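Local atomic coordinates of oxidoreductase (PDB entry 3KA7), a protein that binds flavin-adenine dinucleotide and is probably an oxidoreductase of the flavin-containing amine oxidase family, its substrate not established. Residues 57-68 / 407-417. Sequence-based numbering, arbitrary orientation.
Sequences LPNGPGGPLACF and IEVEGVALGVM. With FAD (flavin-adenine dinucleotide), chain B.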
# COMPACT_ATOMS: atom_id res chain seq x y z
N LEU A 57 3.62 7.98 -1.62
CA LEU A 57 4.31 7.26 -0.55
C LEU A 57 3.74 7.68 0.81
O LEU A 57 3.61 8.88 1.08
CB LEU A 57 5.82 7.57 -0.56
CG LEU A 57 6.61 7.22 -1.82
CD1 LEU A 57 8.11 7.48 -1.62
CD2 LEU A 57 6.37 5.80 -2.25
N PRO A 58 3.38 6.70 1.65
CA PRO A 58 2.76 7.01 2.94
C PRO A 58 3.61 7.94 3.83
O PRO A 58 3.06 8.79 4.54
CB PRO A 58 2.61 5.63 3.58
CG PRO A 58 2.42 4.72 2.41
CD PRO A 58 3.39 5.25 1.37
N ASN A 59 4.93 7.77 3.79
CA ASN A 59 5.81 8.63 4.58
C ASN A 59 6.67 9.56 3.72
O ASN A 59 7.69 10.09 4.19
CB ASN A 59 6.69 7.81 5.52
CG ASN A 59 5.90 7.06 6.58
OD1 ASN A 59 5.90 5.83 6.61
ND2 ASN A 59 5.25 7.79 7.49
N GLY A 60 6.27 9.73 2.47
CA GLY A 60 6.88 10.73 1.59
C GLY A 60 8.39 10.60 1.48
O GLY A 60 8.90 9.48 1.35
N PRO A 61 9.11 11.73 1.55
CA PRO A 61 10.56 11.71 1.41
C PRO A 61 11.29 11.25 2.65
O PRO A 61 12.51 11.12 2.62
CB PRO A 61 10.90 13.18 1.12
CG PRO A 61 9.85 13.94 1.82
CD PRO A 61 8.58 13.11 1.62
N GLY A 62 10.57 11.00 3.75
CA GLY A 62 11.24 10.69 5.02
C GLY A 62 11.19 9.25 5.50
O GLY A 62 11.79 8.91 6.52
N GLY A 63 10.48 8.38 4.78
CA GLY A 63 10.18 7.05 5.32
C GLY A 63 11.11 5.96 4.84
O GLY A 63 12.07 6.23 4.13
N PRO A 64 10.82 4.70 5.22
CA PRO A 64 11.68 3.56 4.88
C PRO A 64 11.92 3.41 3.38
O PRO A 64 13.02 3.02 2.99
CB PRO A 64 10.90 2.36 5.40
CG PRO A 64 10.11 2.92 6.56
CD PRO A 64 9.71 4.31 6.10
N LEU A 65 10.92 3.69 2.54
CA LEU A 65 11.12 3.55 1.10
C LEU A 65 12.09 4.61 0.58
O LEU A 65 13.06 4.30 -0.13
CB LEU A 65 9.80 3.61 0.33
CG LEU A 65 9.96 3.40 -1.18
CD1 LEU A 65 10.61 2.05 -1.46
CD2 LEU A 65 8.64 3.48 -1.88
N ALA A 66 11.85 5.87 0.97
CA ALA A 66 12.72 6.96 0.55
C ALA A 66 14.13 6.69 1.03
O ALA A 66 15.11 6.94 0.31
CB ALA A 66 12.22 8.30 1.08
N CYS A 67 14.25 6.16 2.25
CA CYS A 67 15.57 5.84 2.79
C CYS A 67 16.26 4.72 2.01
O CYS A 67 17.45 4.81 1.70
CB CYS A 67 15.44 5.46 4.26
SG CYS A 67 14.91 6.84 5.27
N PHE A 68 15.51 3.67 1.71
CA PHE A 68 16.04 2.58 0.87
C PHE A 68 16.59 3.11 -0.45
O PHE A 68 17.69 2.74 -0.88
CB PHE A 68 14.93 1.56 0.59
CG PHE A 68 15.43 0.16 0.28
CD1 PHE A 68 15.22 -0.88 1.18
CD2 PHE A 68 16.10 -0.12 -0.91
CE1 PHE A 68 15.66 -2.18 0.90
CE2 PHE A 68 16.55 -1.41 -1.19
CZ PHE A 68 16.33 -2.44 -0.28
N ILE A 407 2.91 1.52 6.74
CA ILE A 407 1.74 1.61 5.86
C ILE A 407 2.18 1.21 4.45
O ILE A 407 3.15 1.76 3.93
CB ILE A 407 1.22 3.06 5.80
CG1 ILE A 407 0.69 3.53 7.15
CG2 ILE A 407 0.11 3.20 4.76
CD1 ILE A 407 0.20 4.99 7.15
N GLU A 408 1.50 0.22 3.86
CA GLU A 408 1.65 -0.05 2.42
C GLU A 408 3.12 -0.22 1.99
O GLU A 408 3.82 -1.06 2.55
CB GLU A 408 0.96 1.04 1.59
CG GLU A 408 -0.53 1.29 1.95
CD GLU A 408 -1.45 0.16 1.52
OE1 GLU A 408 -1.02 -0.74 0.76
OE2 GLU A 408 -2.63 0.17 1.93
N VAL A 409 3.59 0.56 1.02
CA VAL A 409 4.98 0.34 0.55
C VAL A 409 6.08 0.63 1.57
O VAL A 409 7.20 0.14 1.43
CB VAL A 409 5.31 1.02 -0.81
CG1 VAL A 409 4.33 0.52 -1.89
CG2 VAL A 409 5.28 2.54 -0.70
N GLU A 410 5.77 1.40 2.61
CA GLU A 410 6.73 1.58 3.69
C GLU A 410 6.93 0.23 4.40
O GLU A 410 8.06 -0.16 4.73
CB GLU A 410 6.26 2.67 4.68
CG GLU A 410 5.84 3.99 4.03
CD GLU A 410 6.97 4.75 3.34
OE1 GLU A 410 8.14 4.29 3.38
OE2 GLU A 410 6.68 5.82 2.75
N GLY A 411 5.83 -0.49 4.59
CA GLY A 411 5.92 -1.85 5.11
C GLY A 411 6.66 -2.78 4.17
O GLY A 411 7.42 -3.63 4.61
N VAL A 412 6.43 -2.63 2.87
CA VAL A 412 7.16 -3.45 1.90
C VAL A 412 8.65 -3.20 2.06
O VAL A 412 9.44 -4.14 2.13
CB VAL A 412 6.73 -3.14 0.46
CG1 VAL A 412 7.68 -3.84 -0.53
CG2 VAL A 412 5.30 -3.57 0.23
N ALA A 413 9.04 -1.93 2.13
CA ALA A 413 10.46 -1.57 2.29
C ALA A 413 11.07 -2.16 3.58
O ALA A 413 12.16 -2.74 3.55
CB ALA A 413 10.61 -0.05 2.26
N LEU A 414 10.36 -2.02 4.70
CA LEU A 414 10.84 -2.56 5.97
C LEU A 414 11.10 -4.05 5.87
O LEU A 414 12.11 -4.55 6.35
CB LEU A 414 9.85 -2.27 7.10
CG LEU A 414 9.78 -0.80 7.54
CD1 LEU A 414 8.56 -0.55 8.43
CD2 LEU A 414 11.06 -0.40 8.25
N GLY A 415 10.18 -4.77 5.22
CA GLY A 415 10.36 -6.20 5.01
C GLY A 415 11.59 -6.54 4.18
O GLY A 415 12.35 -7.44 4.53
N VAL A 416 11.81 -5.82 3.08
CA VAL A 416 12.99 -6.08 2.26
C VAL A 416 14.25 -5.82 3.08
O VAL A 416 15.19 -6.61 3.04
CB VAL A 416 13.01 -5.21 0.97
CG1 VAL A 416 14.31 -5.40 0.20
CG2 VAL A 416 11.81 -5.55 0.07
N MSE A 417 14.25 -4.73 3.85
CA MSE A 417 15.40 -4.42 4.71
C MSE A 417 15.69 -5.57 5.67
O MSE A 417 16.85 -5.92 5.91
CB MSE A 417 15.16 -3.13 5.50
CG MSE A 417 15.13 -1.87 4.65
SE MSE A 417 14.59 -0.35 5.75
CE MSE A 417 15.28 1.11 4.64
PA FAD B . 3.62 -6.88 -6.60
O1A FAD B . 2.60 -7.85 -6.07
O2A FAD B . 3.10 -5.53 -7.04
O5B FAD B . 4.40 -7.55 -7.83
C5B FAD B . 4.47 -8.97 -7.93
C4B FAD B . 5.04 -9.22 -9.33
O4B FAD B . 5.26 -10.60 -9.56
C3B FAD B . 4.07 -8.73 -10.41
O3B FAD B . 4.72 -7.82 -11.28
C2B FAD B . 3.66 -10.02 -11.14
O2B FAD B . 3.41 -9.82 -12.52
C1B FAD B . 4.85 -10.93 -10.88
N9A FAD B . 4.55 -12.37 -10.90
C8A FAD B . 3.48 -13.05 -10.36
N7A FAD B . 3.67 -14.38 -10.57
C5A FAD B . 4.85 -14.53 -11.24
C6A FAD B . 5.51 -15.65 -11.72
N6A FAD B . 5.06 -16.87 -11.46
N1A FAD B . 6.72 -15.47 -12.37
C2A FAD B . 7.26 -14.22 -12.56
N3A FAD B . 6.59 -13.11 -12.08
C4A FAD B . 5.40 -13.28 -11.44
N1 FAD B . 0.81 1.63 -1.63
C2 FAD B . 1.35 2.84 -1.23
O2 FAD B . 2.43 2.85 -0.61
N3 FAD B . 0.67 4.01 -1.50
C4 FAD B . -0.54 3.99 -2.16
O4 FAD B . -1.16 5.02 -2.41
C4X FAD B . -1.09 2.77 -2.56
N5 FAD B . -2.32 2.74 -3.21
C5X FAD B . -2.84 1.52 -3.62
C6 FAD B . -4.06 1.48 -4.29
C7 FAD B . -4.58 0.26 -4.72
C7M FAD B . -5.90 0.24 -5.44
C8 FAD B . -3.86 -0.91 -4.46
C8M FAD B . -4.39 -2.24 -4.90
C9 FAD B . -2.65 -0.86 -3.79
C9A FAD B . -2.13 0.36 -3.37
N10 FAD B . -0.92 0.40 -2.69
C10 FAD B . -0.39 1.60 -2.30
C1' FAD B . -0.18 -0.85 -2.32
C2' FAD B . 0.94 -1.07 -3.34
O2' FAD B . 0.44 -0.88 -4.66
C3' FAD B . 1.49 -2.49 -3.17
O3' FAD B . 1.70 -2.75 -1.78
C4' FAD B . 2.80 -2.79 -3.90
O4' FAD B . 2.76 -2.36 -5.24
C5' FAD B . 2.97 -4.30 -3.88
O5' FAD B . 4.30 -4.57 -4.27
P FAD B . 4.89 -6.03 -4.11
O1P FAD B . 6.36 -5.92 -3.75
O2P FAD B . 4.07 -6.89 -3.18
O3P FAD B . 4.85 -6.70 -5.58
O HOH W 1 4.12 3.83 7.74
O HOH W 2 9.23 6.90 2.20
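A buried contact of a loop and helix start with a helix, centred on Glu410, joins segment 57-68 to helix 408-421, whose first turn meets the flavin. It is a worked example of a single buried carboxylate linking a loop and a helix start by accepting from their backbone amides. Bent at its second torsion (chi2 -65°), the Glu410 side chain slides past the Pro58 ring and spreads its two oxygens. OE1 takes the N-H of Leu65 at 3.0 Å in a nearly straight bond, close to the C-O axis; OE2 accepts from Asn59 N at 2.8 Å on its anti side, 34° out of the carboxylate plane. A water 2.8 Å from Glu410 OE2 also accepts from Ala66 N. The carboxylate lies near the start of helix 64-71, whose dipole would be expected to favour its negative charge. Asn59 ND2 bonds Gly186 O, while its OD1 accepts from a water that takes the N-H of Ile407.

Farther along, the two helices cross at 51°, with axes 8.5 Å apart. The Ala413 methyl lies against Pro64 and Leu65, and the Pro64 ring against Leu414, CG to CD2 3.8 Å. At the far end, selenomethionine Met417 sets its CG at the edge of the Phe68 ring, while Val416 CG1 approaches Phe68 CE1 at 3.6 Å.

Toward the cofactor, Pro58, part of the FAD pocket, packs its CG on Ile407 CG2, and Leu57 and Leu65 bring their CD2 methyls to Val409 CG2. Val409 N donates to flavin O2, whose position is somewhat uncertain, in the FAD site of an amine-oxidase-type flavoprotein.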